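PDB 6WPX: BlEst2 from Bacillus licheniformis, which probably hydrolyses ester bonds as a lipase or esterase, and carries a C-terminal domain with autoinhibitory effects. Local coordinates for residues 223-227 against 287-292; 305-309 against 459-465; 311-317 against 356-362; 402-406 against 454-458. One frame throughout, in Å; residues are numbered along the deposited sequence.

Contact 1: 223-227 against 287-292; sequences YLNMF and LSYPFI
Met-226, in the turn that follows helix 218-224, sends its side chain past Ser-288 and across the Pro-290 ring at about a right angle. Its CB sits 3.5 Å from Ser-288 O, and CG continues past Ser-288 CB. The sulfur then settles on the pyrrolidine, with Met-226 SD 3.4 Å from Pro-290 N. A bend at the last torsion (chi3 -59°) sets CE 3.7 Å from Pro-290 CG and, on its other flank, over one face of the Tyr-223 ring, toward the rim. The thin, flexible methionine thus fills the wedge between an aromatic and a proline ring. Cut back to an alanine, this position would probably leave the Tyr-223 and Pro-290 rings with a gap between them. Ser-288 N donates to Met-226 O at 2.9 Å on a lone pair, almost straight. Leu-287 CD1 lies alongside Phe-227, 3.7 Å from its CD1. The Tyr-223 hydroxyl oxygen comes 4.1 Å from Ile-292 CD1. Thr-384 of strand 377-386 also touches Met-226. That one backbone bond ties the two segments; otherwise the turn after helix 218-224 is held to the segment leading into strand 290-297 by apolar and sulfur contacts, with no charge pairing between them.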
# COMPACT_ATOMS: atom_id res chain seq x y z
N TYR A 223 -2.63 -1.42 -10.13
CA TYR A 223 -1.38 -0.73 -9.81
C TYR A 223 -0.43 -1.73 -9.14
O TYR A 223 0.70 -1.90 -9.55
CB TYR A 223 -1.62 0.48 -8.90
CG TYR A 223 -0.36 1.32 -8.77
CD1 TYR A 223 -0.02 2.26 -9.75
CD2 TYR A 223 0.52 1.13 -7.72
CE1 TYR A 223 1.17 2.97 -9.68
CE2 TYR A 223 1.69 1.87 -7.61
CZ TYR A 223 2.02 2.77 -8.60
OH TYR A 223 3.18 3.48 -8.47
N LEU A 224 -0.92 -2.40 -8.09
CA LEU A 224 -0.08 -3.35 -7.36
C LEU A 224 0.24 -4.62 -8.16
O LEU A 224 1.25 -5.25 -7.88
CB LEU A 224 -0.67 -3.67 -5.99
CG LEU A 224 -0.75 -2.51 -5.01
CD1 LEU A 224 -1.40 -2.96 -3.74
CD2 LEU A 224 0.63 -1.90 -4.70
N ASN A 225 -0.56 -4.94 -9.20
CA ASN A 225 -0.29 -6.06 -10.12
C ASN A 225 1.06 -5.87 -10.82
O ASN A 225 1.64 -6.85 -11.24
CB ASN A 225 -1.38 -6.18 -11.20
CG ASN A 225 -2.54 -7.02 -10.78
OD1 ASN A 225 -2.55 -7.59 -9.70
ND2 ASN A 225 -3.56 -7.05 -11.59
N MET A 226 1.57 -4.64 -10.88
CA MET A 226 2.89 -4.39 -11.48
C MET A 226 3.98 -5.00 -10.61
O MET A 226 5.07 -5.23 -11.10
CB MET A 226 3.14 -2.89 -11.63
CG MET A 226 2.20 -2.22 -12.64
SD MET A 226 2.72 -0.52 -12.92
CE MET A 226 2.60 0.18 -11.20
N PHE A 227 3.70 -5.19 -9.30
CA PHE A 227 4.62 -5.73 -8.30
C PHE A 227 4.38 -7.22 -8.03
O PHE A 227 5.34 -7.95 -7.85
CB PHE A 227 4.55 -4.92 -6.99
CG PHE A 227 4.82 -3.44 -7.18
CD1 PHE A 227 6.12 -2.95 -7.15
CD2 PHE A 227 3.77 -2.55 -7.37
CE1 PHE A 227 6.37 -1.58 -7.32
CE2 PHE A 227 4.02 -1.18 -7.55
CZ PHE A 227 5.32 -0.70 -7.51
N LEU A 287 8.23 -7.84 -12.52
CA LEU A 287 7.99 -6.42 -12.23
C LEU A 287 7.71 -5.63 -13.50
O LEU A 287 8.46 -5.73 -14.47
CB LEU A 287 9.16 -5.80 -11.40
CG LEU A 287 9.15 -4.26 -11.10
CD1 LEU A 287 7.93 -3.80 -10.29
CD2 LEU A 287 10.37 -3.87 -10.31
N SER A 288 6.58 -4.89 -13.51
CA SER A 288 6.12 -4.04 -14.61
C SER A 288 6.21 -2.60 -14.16
O SER A 288 6.36 -2.34 -12.96
CB SER A 288 4.67 -4.35 -14.97
OG SER A 288 4.59 -5.66 -15.51
N TYR A 289 6.08 -1.65 -15.10
CA TYR A 289 6.23 -0.25 -14.79
C TYR A 289 5.11 0.56 -15.33
O TYR A 289 4.60 0.26 -16.42
CB TYR A 289 7.57 0.26 -15.36
CG TYR A 289 8.76 -0.51 -14.85
CD1 TYR A 289 9.34 -0.21 -13.62
CD2 TYR A 289 9.27 -1.59 -15.57
CE1 TYR A 289 10.45 -0.92 -13.15
CE2 TYR A 289 10.33 -2.35 -15.08
CZ TYR A 289 10.94 -1.99 -13.89
OH TYR A 289 12.03 -2.71 -13.44
N PRO A 290 4.71 1.62 -14.60
CA PRO A 290 3.64 2.48 -15.12
C PRO A 290 4.23 3.67 -15.87
O PRO A 290 5.44 3.83 -15.94
CB PRO A 290 2.96 2.96 -13.83
CG PRO A 290 4.13 3.15 -12.86
CD PRO A 290 5.19 2.10 -13.28
N PHE A 291 3.36 4.54 -16.35
CA PHE A 291 3.66 5.87 -16.85
C PHE A 291 2.79 6.74 -15.98
O PHE A 291 1.60 6.45 -15.81
CB PHE A 291 3.32 6.08 -18.34
CG PHE A 291 3.51 7.53 -18.73
CD1 PHE A 291 4.78 8.07 -18.89
CD2 PHE A 291 2.41 8.36 -18.92
CE1 PHE A 291 4.95 9.40 -19.27
CE2 PHE A 291 2.58 9.70 -19.30
CZ PHE A 291 3.85 10.21 -19.47
N ILE A 292 3.39 7.79 -15.40
CA ILE A 292 2.69 8.64 -14.44
C ILE A 292 2.89 10.11 -14.68
O ILE A 292 4.01 10.55 -14.89
CB ILE A 292 3.12 8.29 -12.97
CG1 ILE A 292 2.95 6.80 -12.63
CG2 ILE A 292 2.42 9.17 -11.91
CD1 ILE A 292 3.67 6.37 -11.36

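Contact 2: 305-309 against 459-465; sequences FAVEK and DNSPFNR
Here the ends of two strands from different antiparallel sheets cross: 305-307 passes 462-465 at 118° with the axes 5.3 Å apart, too skewed for regular pairing, and side chains take over the bonding. Asn-464 acts as a substitute backbone: its OD1 accepts from Ala-306 N at 2.7 Å, the donor tilted out of the amide plane, and ND2 returns a weak bond to Ala-306 O. The small Ala-306 methyl lets this amide come close. Farther on, Glu-308 meets Arg-465 end-on in a two-pronged salt bridge, NH1 to OE1 at 3.1 Å and NH2 to OE2 at 2.7 Å. Both oxygens are met on their syn sides, and the two planes lie 31° apart. NH1 also bonds Asn-464 O, and Ser-387 supplies a second partner for Glu-308 OE2, which helps fix both groups. A leucine in place of Arg-465 would probably leave the buried Glu-308 carboxylate without its counter-charge. Ser-461 OG, held between backbone N and carbonyl carbon (chi1 60°), accepts from Lys-309 N at 3.0 Å and donates to Asp-459 OD1. The Lys-309 chain runs extended over that carboxylate. One water donates to both Val-307 O and Pro-462 O; another lies among Ala-306 O, Glu-308 OE1 and Asn-464 N. Around the crossing, Phe-385 of strand 377-386 makes a cation-pi contact with Arg-465, Leu-389 of helix 389-397 packs on Glu-308 and Phe-463, and Phe-291 of strand 290-297 touches Phe-305 and Asn-464.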
# COMPACT_ATOMS: atom_id res chain seq x y z
N PHE A 305 0.84 10.20 -24.07
CA PHE A 305 1.65 9.08 -23.63
C PHE A 305 1.87 8.13 -24.78
O PHE A 305 0.96 7.87 -25.56
CB PHE A 305 1.09 8.37 -22.37
CG PHE A 305 -0.20 7.60 -22.53
CD1 PHE A 305 -1.43 8.24 -22.40
CD2 PHE A 305 -0.19 6.23 -22.73
CE1 PHE A 305 -2.63 7.53 -22.53
CE2 PHE A 305 -1.38 5.51 -22.86
CZ PHE A 305 -2.60 6.16 -22.74
N ALA A 306 3.09 7.61 -24.87
CA ALA A 306 3.50 6.64 -25.86
C ALA A 306 3.04 5.25 -25.43
O ALA A 306 3.08 4.90 -24.24
CB ALA A 306 5.02 6.66 -26.00
N VAL A 307 2.60 4.47 -26.41
CA VAL A 307 2.28 3.06 -26.22
C VAL A 307 3.16 2.40 -27.27
O VAL A 307 2.96 2.64 -28.47
CB VAL A 307 0.79 2.69 -26.38
CG1 VAL A 307 0.61 1.16 -26.42
CG2 VAL A 307 -0.04 3.29 -25.25
N GLU A 308 4.14 1.62 -26.83
CA GLU A 308 5.03 0.91 -27.74
C GLU A 308 4.28 -0.23 -28.48
O GLU A 308 3.14 -0.57 -28.13
CB GLU A 308 6.26 0.38 -26.97
CG GLU A 308 5.99 -0.75 -26.00
CD GLU A 308 5.57 -0.36 -24.59
OE1 GLU A 308 5.25 0.82 -24.35
OE2 GLU A 308 5.54 -1.27 -23.73
N LYS A 309 4.91 -0.80 -29.50
CA LYS A 309 4.35 -1.94 -30.23
C LYS A 309 4.38 -3.15 -29.31
O LYS A 309 5.26 -3.23 -28.45
CB LYS A 309 5.19 -2.24 -31.51
CG LYS A 309 5.09 -1.20 -32.61
CD LYS A 309 5.87 -1.59 -33.85
CE LYS A 309 6.16 -0.40 -34.72
NZ LYS A 309 7.02 -0.76 -35.88
N ASP A 459 11.97 -2.32 -32.03
CA ASP A 459 11.16 -2.17 -33.28
C ASP A 459 10.89 -0.70 -33.63
O ASP A 459 9.96 -0.46 -34.39
CB ASP A 459 9.85 -2.95 -33.26
CG ASP A 459 8.87 -2.53 -32.17
OD1 ASP A 459 8.45 -1.35 -32.16
OD2 ASP A 459 8.54 -3.39 -31.36
N ASN A 460 11.63 0.22 -33.02
CA ASN A 460 11.63 1.69 -33.22
C ASN A 460 10.46 2.49 -32.63
O ASN A 460 10.44 3.72 -32.76
CB ASN A 460 11.78 2.05 -34.70
CG ASN A 460 13.09 1.64 -35.30
OD1 ASN A 460 14.16 2.05 -34.84
ND2 ASN A 460 13.02 0.88 -36.38
N SER A 461 9.50 1.83 -31.95
CA SER A 461 8.38 2.58 -31.40
C SER A 461 8.78 3.31 -30.09
O SER A 461 9.43 2.70 -29.24
CB SER A 461 7.17 1.67 -31.19
OG SER A 461 7.47 0.62 -30.29
N PRO A 462 8.41 4.60 -29.91
CA PRO A 462 8.72 5.29 -28.64
C PRO A 462 8.04 4.61 -27.43
O PRO A 462 7.01 3.94 -27.57
CB PRO A 462 8.14 6.69 -28.84
CG PRO A 462 7.98 6.85 -30.32
CD PRO A 462 7.64 5.48 -30.82
N PHE A 463 8.67 4.74 -26.29
CA PHE A 463 8.10 4.22 -25.02
C PHE A 463 8.32 5.27 -23.94
O PHE A 463 9.14 6.15 -24.11
CB PHE A 463 8.76 2.91 -24.58
CG PHE A 463 10.14 3.04 -23.99
CD1 PHE A 463 10.32 3.32 -22.66
CD2 PHE A 463 11.27 2.88 -24.78
CE1 PHE A 463 11.58 3.44 -22.12
CE2 PHE A 463 12.53 3.02 -24.23
CZ PHE A 463 12.69 3.31 -22.91
N ASN A 464 7.59 5.11 -22.85
CA ASN A 464 7.66 5.98 -21.65
C ASN A 464 7.29 5.16 -20.41
O ASN A 464 6.32 4.44 -20.47
CB ASN A 464 6.92 7.32 -21.82
CG ASN A 464 5.49 7.22 -22.30
OD1 ASN A 464 4.97 8.12 -22.93
ND2 ASN A 464 4.83 6.13 -21.99
N ARG A 465 8.08 5.27 -19.35
CA ARG A 465 7.77 4.65 -18.04
C ARG A 465 8.23 5.60 -16.95
O ARG A 465 9.12 6.39 -17.20
CB ARG A 465 8.37 3.26 -17.82
CG ARG A 465 7.89 2.19 -18.78
CD ARG A 465 6.45 1.79 -18.66
NE ARG A 465 6.16 0.52 -19.28
CZ ARG A 465 5.92 0.34 -20.57
NH1 ARG A 465 5.91 1.36 -21.39
NH2 ARG A 465 5.66 -0.87 -21.02
O HOH W 1 5.33 3.54 -23.69
O HOH W 2 4.82 4.22 -29.49

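Contact 3: 311-317 against 356-362; sequences VKEITVH and SAAIKNP
His-317 CG stands anti to its carbonyl carbon (chi1 -46°), and Ser-356 OG is turned likewise (chi1 -58°); together these settings bring OG to the edge of the imidazole, near its plane, where it hydrogen-bonds ND1 at 2.8 Å. The opposite nitrogen, NE2, bonds Thr-315 OG1, which is also bonded to the hydroxyl of Thr-384, so the ring is gripped at both nitrogens and its rotation is fixed. On the same face, Glu-313 stretches out until OE2 comes 3.5 Å from Ala-358 CB. These residues belong to adjacent antiparallel strands of the five-stranded sheet, 313-320 and 353-360. Ile-314 with Ile-359 and Val-316 with Ala-357 form hydrogen-bonded pairs; Thr-315 with Ala-358 is a non-hydrogen-bonded one. On its other side strand 313-320 pairs with strand 377-386, where Lys-312 and Glu-313 both face Asp-386, a classic beta bulge. The face of Ile-314, Val-316, Ala-357 and Ile-359 is apolar: Ile-314 and Ile-359 lie side by side, with CG1 of Ile-314 3.9 Å from CB of Ile-359, whose CD1 goes on to touch Val-316 CG2. Beyond the strands, Asn-361 N donates to Lys-312 O at 2.8 Å from above the carbonyl plane. Asn-361 takes a left-handed backbone conformation that folds Pro-362 back, its CG 3.7 Å from Val-311 CG1 and 3.8 Å from Ile-314 CG1. Trp-367 of strand 365-372 packs against Ile-359 and Pro-362.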
# COMPACT_ATOMS: atom_id res chain seq x y z
N VAL A 311 2.05 -4.24 -27.03
CA VAL A 311 1.45 -4.14 -25.69
C VAL A 311 0.19 -5.00 -25.68
O VAL A 311 -0.67 -4.85 -26.55
CB VAL A 311 1.20 -2.67 -25.25
CG1 VAL A 311 0.47 -2.60 -23.91
CG2 VAL A 311 2.51 -1.90 -25.16
N LYS A 312 0.09 -5.89 -24.69
CA LYS A 312 -1.05 -6.80 -24.53
C LYS A 312 -2.25 -6.06 -23.95
O LYS A 312 -3.39 -6.34 -24.32
CB LYS A 312 -0.64 -7.99 -23.66
CG LYS A 312 -1.60 -9.19 -23.73
CD LYS A 312 -1.55 -9.93 -25.07
CE LYS A 312 -2.32 -11.22 -25.01
NZ LYS A 312 -1.56 -12.28 -24.29
N GLU A 313 -1.98 -5.11 -23.04
CA GLU A 313 -3.00 -4.34 -22.35
C GLU A 313 -2.42 -3.13 -21.69
O GLU A 313 -1.30 -3.15 -21.20
CB GLU A 313 -3.66 -5.21 -21.25
CG GLU A 313 -4.93 -4.60 -20.67
CD GLU A 313 -5.64 -5.39 -19.58
OE1 GLU A 313 -4.95 -6.07 -18.78
OE2 GLU A 313 -6.88 -5.28 -19.49
N ILE A 314 -3.22 -2.08 -21.63
CA ILE A 314 -2.95 -0.89 -20.85
C ILE A 314 -4.16 -0.71 -19.94
O ILE A 314 -5.28 -1.01 -20.34
CB ILE A 314 -2.62 0.41 -21.66
CG1 ILE A 314 -3.73 0.78 -22.68
CG2 ILE A 314 -1.23 0.35 -22.32
CD1 ILE A 314 -3.67 2.21 -23.25
N THR A 315 -3.92 -0.25 -18.71
CA THR A 315 -4.98 0.19 -17.80
C THR A 315 -4.67 1.67 -17.69
O THR A 315 -3.49 2.06 -17.67
CB THR A 315 -5.12 -0.60 -16.51
OG1 THR A 315 -4.10 -0.24 -15.57
CG2 THR A 315 -5.18 -2.14 -16.73
N VAL A 316 -5.71 2.49 -17.75
CA VAL A 316 -5.59 3.95 -17.81
C VAL A 316 -6.44 4.53 -16.69
O VAL A 316 -7.62 4.22 -16.59
CB VAL A 316 -6.03 4.46 -19.22
CG1 VAL A 316 -5.82 5.97 -19.37
CG2 VAL A 316 -5.31 3.72 -20.34
N HIS A 317 -5.80 5.31 -15.83
CA HIS A 317 -6.46 5.85 -14.65
C HIS A 317 -6.28 7.33 -14.52
O HIS A 317 -5.15 7.81 -14.57
CB HIS A 317 -5.91 5.16 -13.38
CG HIS A 317 -5.84 3.68 -13.52
ND1 HIS A 317 -6.92 2.88 -13.19
CD2 HIS A 317 -4.85 2.91 -14.00
CE1 HIS A 317 -6.56 1.65 -13.49
NE2 HIS A 317 -5.32 1.62 -13.98
N SER A 356 -11.35 4.83 -14.58
CA SER A 356 -10.48 3.81 -15.13
C SER A 356 -10.99 3.20 -16.40
O SER A 356 -12.19 3.16 -16.67
CB SER A 356 -10.23 2.69 -14.13
OG SER A 356 -9.65 3.21 -12.94
N ALA A 357 -10.03 2.68 -17.19
CA ALA A 357 -10.30 1.97 -18.43
C ALA A 357 -9.21 0.93 -18.62
O ALA A 357 -8.11 1.07 -18.10
CB ALA A 357 -10.34 2.92 -19.62
N ALA A 358 -9.55 -0.14 -19.33
CA ALA A 358 -8.63 -1.20 -19.68
C ALA A 358 -8.80 -1.44 -21.18
O ALA A 358 -9.93 -1.63 -21.66
CB ALA A 358 -8.93 -2.46 -18.89
N ILE A 359 -7.69 -1.32 -21.93
CA ILE A 359 -7.68 -1.47 -23.38
C ILE A 359 -6.82 -2.65 -23.75
O ILE A 359 -5.61 -2.65 -23.49
CB ILE A 359 -7.25 -0.17 -24.13
CG1 ILE A 359 -8.21 1.01 -23.88
CG2 ILE A 359 -7.08 -0.40 -25.64
CD1 ILE A 359 -7.75 1.94 -22.78
N LYS A 360 -7.45 -3.66 -24.38
CA LYS A 360 -6.75 -4.86 -24.86
C LYS A 360 -6.05 -4.49 -26.15
O LYS A 360 -6.61 -3.73 -26.95
CB LYS A 360 -7.75 -6.00 -25.10
CG LYS A 360 -8.54 -6.44 -23.85
CD LYS A 360 -9.94 -7.01 -24.23
CE LYS A 360 -10.08 -8.50 -24.05
NZ LYS A 360 -11.40 -9.01 -24.55
N ASN A 361 -4.84 -5.04 -26.36
CA ASN A 361 -4.03 -4.84 -27.57
C ASN A 361 -4.09 -3.40 -28.09
O ASN A 361 -4.56 -3.17 -29.21
CB ASN A 361 -4.41 -5.83 -28.68
CG ASN A 361 -4.38 -7.27 -28.25
OD1 ASN A 361 -5.42 -7.91 -28.14
ND2 ASN A 361 -3.21 -7.77 -27.88
N PRO A 362 -3.65 -2.41 -27.28
CA PRO A 362 -3.73 -1.02 -27.75
C PRO A 362 -2.82 -0.75 -28.94
O PRO A 362 -1.72 -1.30 -29.00
CB PRO A 362 -3.31 -0.22 -26.52
CG PRO A 362 -2.43 -1.13 -25.75
CD PRO A 362 -3.05 -2.49 -25.93
O HOH W 3 0.68 -2.01 -28.83
O HOH W 4 -1.14 -4.06 -29.21

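Contact 4: 402-406 against 454-458; sequences SNLAN and SGKTA
The Asn-403 amide has the Ala-458 methyl over one face, CB standing 4.0 Å from Asn-403 CG almost directly above it. At its oxygen, a water displaced toward that same face donates to Asn-403 OD1 and accepts from Ala-458 N, at 2.7 and 2.8 Å, so the amide reaches the backbone by way of solvent. The small methyl lies on the amide at van der Waals distance; a larger side chain would probably press on it. The other amide, of Asn-406, meets the Lys-456 chain obliquely at its nitrogen corner, ND2 lying 4.1 Å from CD; the two side chains run alongside each other, and the lysine NZ goes on to a weak bond with Asn-460 OD1. Between the amides, Ala-405 and Lys-456 form an antiparallel hydrogen-bonded pair: Ala-405 N donates to Lys-456 O at 3.1 Å and Lys-456 N to Ala-405 O at 2.9 Å. A beta carbon on Gly-455 would come too close to Ala-405 O, consistent with glycine at this position. Leu-404 turns its CD2 to within 3.8 Å of Lys-456 O, and the side chain also touches Leu-389 and Gln-392 of helix 389-397 and Phe-463 of the next strand. The loop thus comes from that helix, pairs once with the end of strand 445-456, and turns its corner at Asn-406 to enter strand 407-417. Across this surface contact the side chains meet mainly through carbon, so the strand-like pairing itself rests on two backbone bonds, with the Asn-403 amide adding a water-mediated link.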
# COMPACT_ATOMS: atom_id res chain seq x y z
N SER A 402 20.59 -3.83 -22.66
CA SER A 402 19.25 -3.93 -23.22
C SER A 402 19.24 -3.57 -24.70
O SER A 402 20.19 -2.97 -25.19
CB SER A 402 18.28 -3.04 -22.45
OG SER A 402 18.68 -1.68 -22.48
N ASN A 403 18.15 -3.94 -25.42
CA ASN A 403 17.95 -3.61 -26.83
C ASN A 403 17.15 -2.29 -26.96
O ASN A 403 16.54 -2.03 -28.00
CB ASN A 403 17.31 -4.77 -27.61
CG ASN A 403 16.05 -5.35 -27.01
OD1 ASN A 403 15.20 -4.64 -26.47
ND2 ASN A 403 15.87 -6.66 -27.15
N LEU A 404 17.18 -1.47 -25.88
CA LEU A 404 16.57 -0.14 -25.80
C LEU A 404 17.56 0.91 -26.34
O LEU A 404 18.75 0.86 -25.99
CB LEU A 404 16.16 0.22 -24.37
CG LEU A 404 14.97 -0.52 -23.75
CD1 LEU A 404 14.56 0.12 -22.44
CD2 LEU A 404 13.79 -0.57 -24.70
N ALA A 405 17.02 1.82 -27.16
CA ALA A 405 17.76 2.87 -27.89
C ALA A 405 17.36 4.30 -27.49
O ALA A 405 16.16 4.54 -27.31
CB ALA A 405 17.55 2.68 -29.37
N ASN A 406 18.36 5.18 -27.41
CA ASN A 406 18.23 6.63 -27.09
C ASN A 406 17.53 6.81 -25.74
O ASN A 406 16.65 7.67 -25.66
CB ASN A 406 17.50 7.38 -28.21
CG ASN A 406 17.91 7.00 -29.63
OD1 ASN A 406 18.94 6.38 -29.86
ND2 ASN A 406 17.08 7.34 -30.60
N SER A 454 12.30 7.55 -21.04
CA SER A 454 11.83 7.68 -22.41
C SER A 454 12.92 7.12 -23.34
O SER A 454 14.08 7.02 -22.95
CB SER A 454 11.56 9.14 -22.75
OG SER A 454 12.74 9.92 -22.59
N GLY A 455 12.51 6.82 -24.56
CA GLY A 455 13.38 6.31 -25.61
C GLY A 455 12.61 5.52 -26.64
O GLY A 455 11.40 5.67 -26.78
N LYS A 456 13.31 4.64 -27.35
CA LYS A 456 12.75 3.81 -28.39
C LYS A 456 12.97 2.36 -28.06
O LYS A 456 13.99 2.03 -27.45
CB LYS A 456 13.45 4.13 -29.72
CG LYS A 456 12.72 5.12 -30.61
CD LYS A 456 13.62 5.56 -31.79
CE LYS A 456 14.17 4.41 -32.62
NZ LYS A 456 15.08 4.87 -33.71
N THR A 457 12.05 1.48 -28.51
CA THR A 457 12.19 0.03 -28.35
C THR A 457 13.02 -0.53 -29.53
O THR A 457 13.40 0.25 -30.43
CB THR A 457 10.80 -0.66 -28.24
OG1 THR A 457 10.16 -0.65 -29.52
CG2 THR A 457 9.90 -0.01 -27.19
N ALA A 458 13.28 -1.86 -29.56
CA ALA A 458 14.01 -2.51 -30.66
C ALA A 458 13.31 -2.40 -32.02
O ALA A 458 13.99 -2.37 -33.05
CB ALA A 458 14.26 -3.97 -30.32
O HOH W 5 12.95 -3.21 -27.12

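Along the chain contact 1 closes first. Contact 2 then spans 305 to 465, and contacts 3 and 4 follow one another within that span. In space contact 2 lies between contacts 3 and 4, whose centres are about 21 Å apart: its own centre is about 14 Å from the former and 9 Å from the latter. It touches both, and contact 1 as well, about 16 Å away. Contacts 1 and 3 reach the sheet containing strands 290-297, 313-320 and 353-360. Contact 2 joins the sheet of strand 300-307 to that of 462-473, while contact 3 lies within one sheet and contact 4 fastens a loop to strand 445-456. Contact 1 brings in helix 218-224, consistent with a C-terminal domain able to affect the hydrolase.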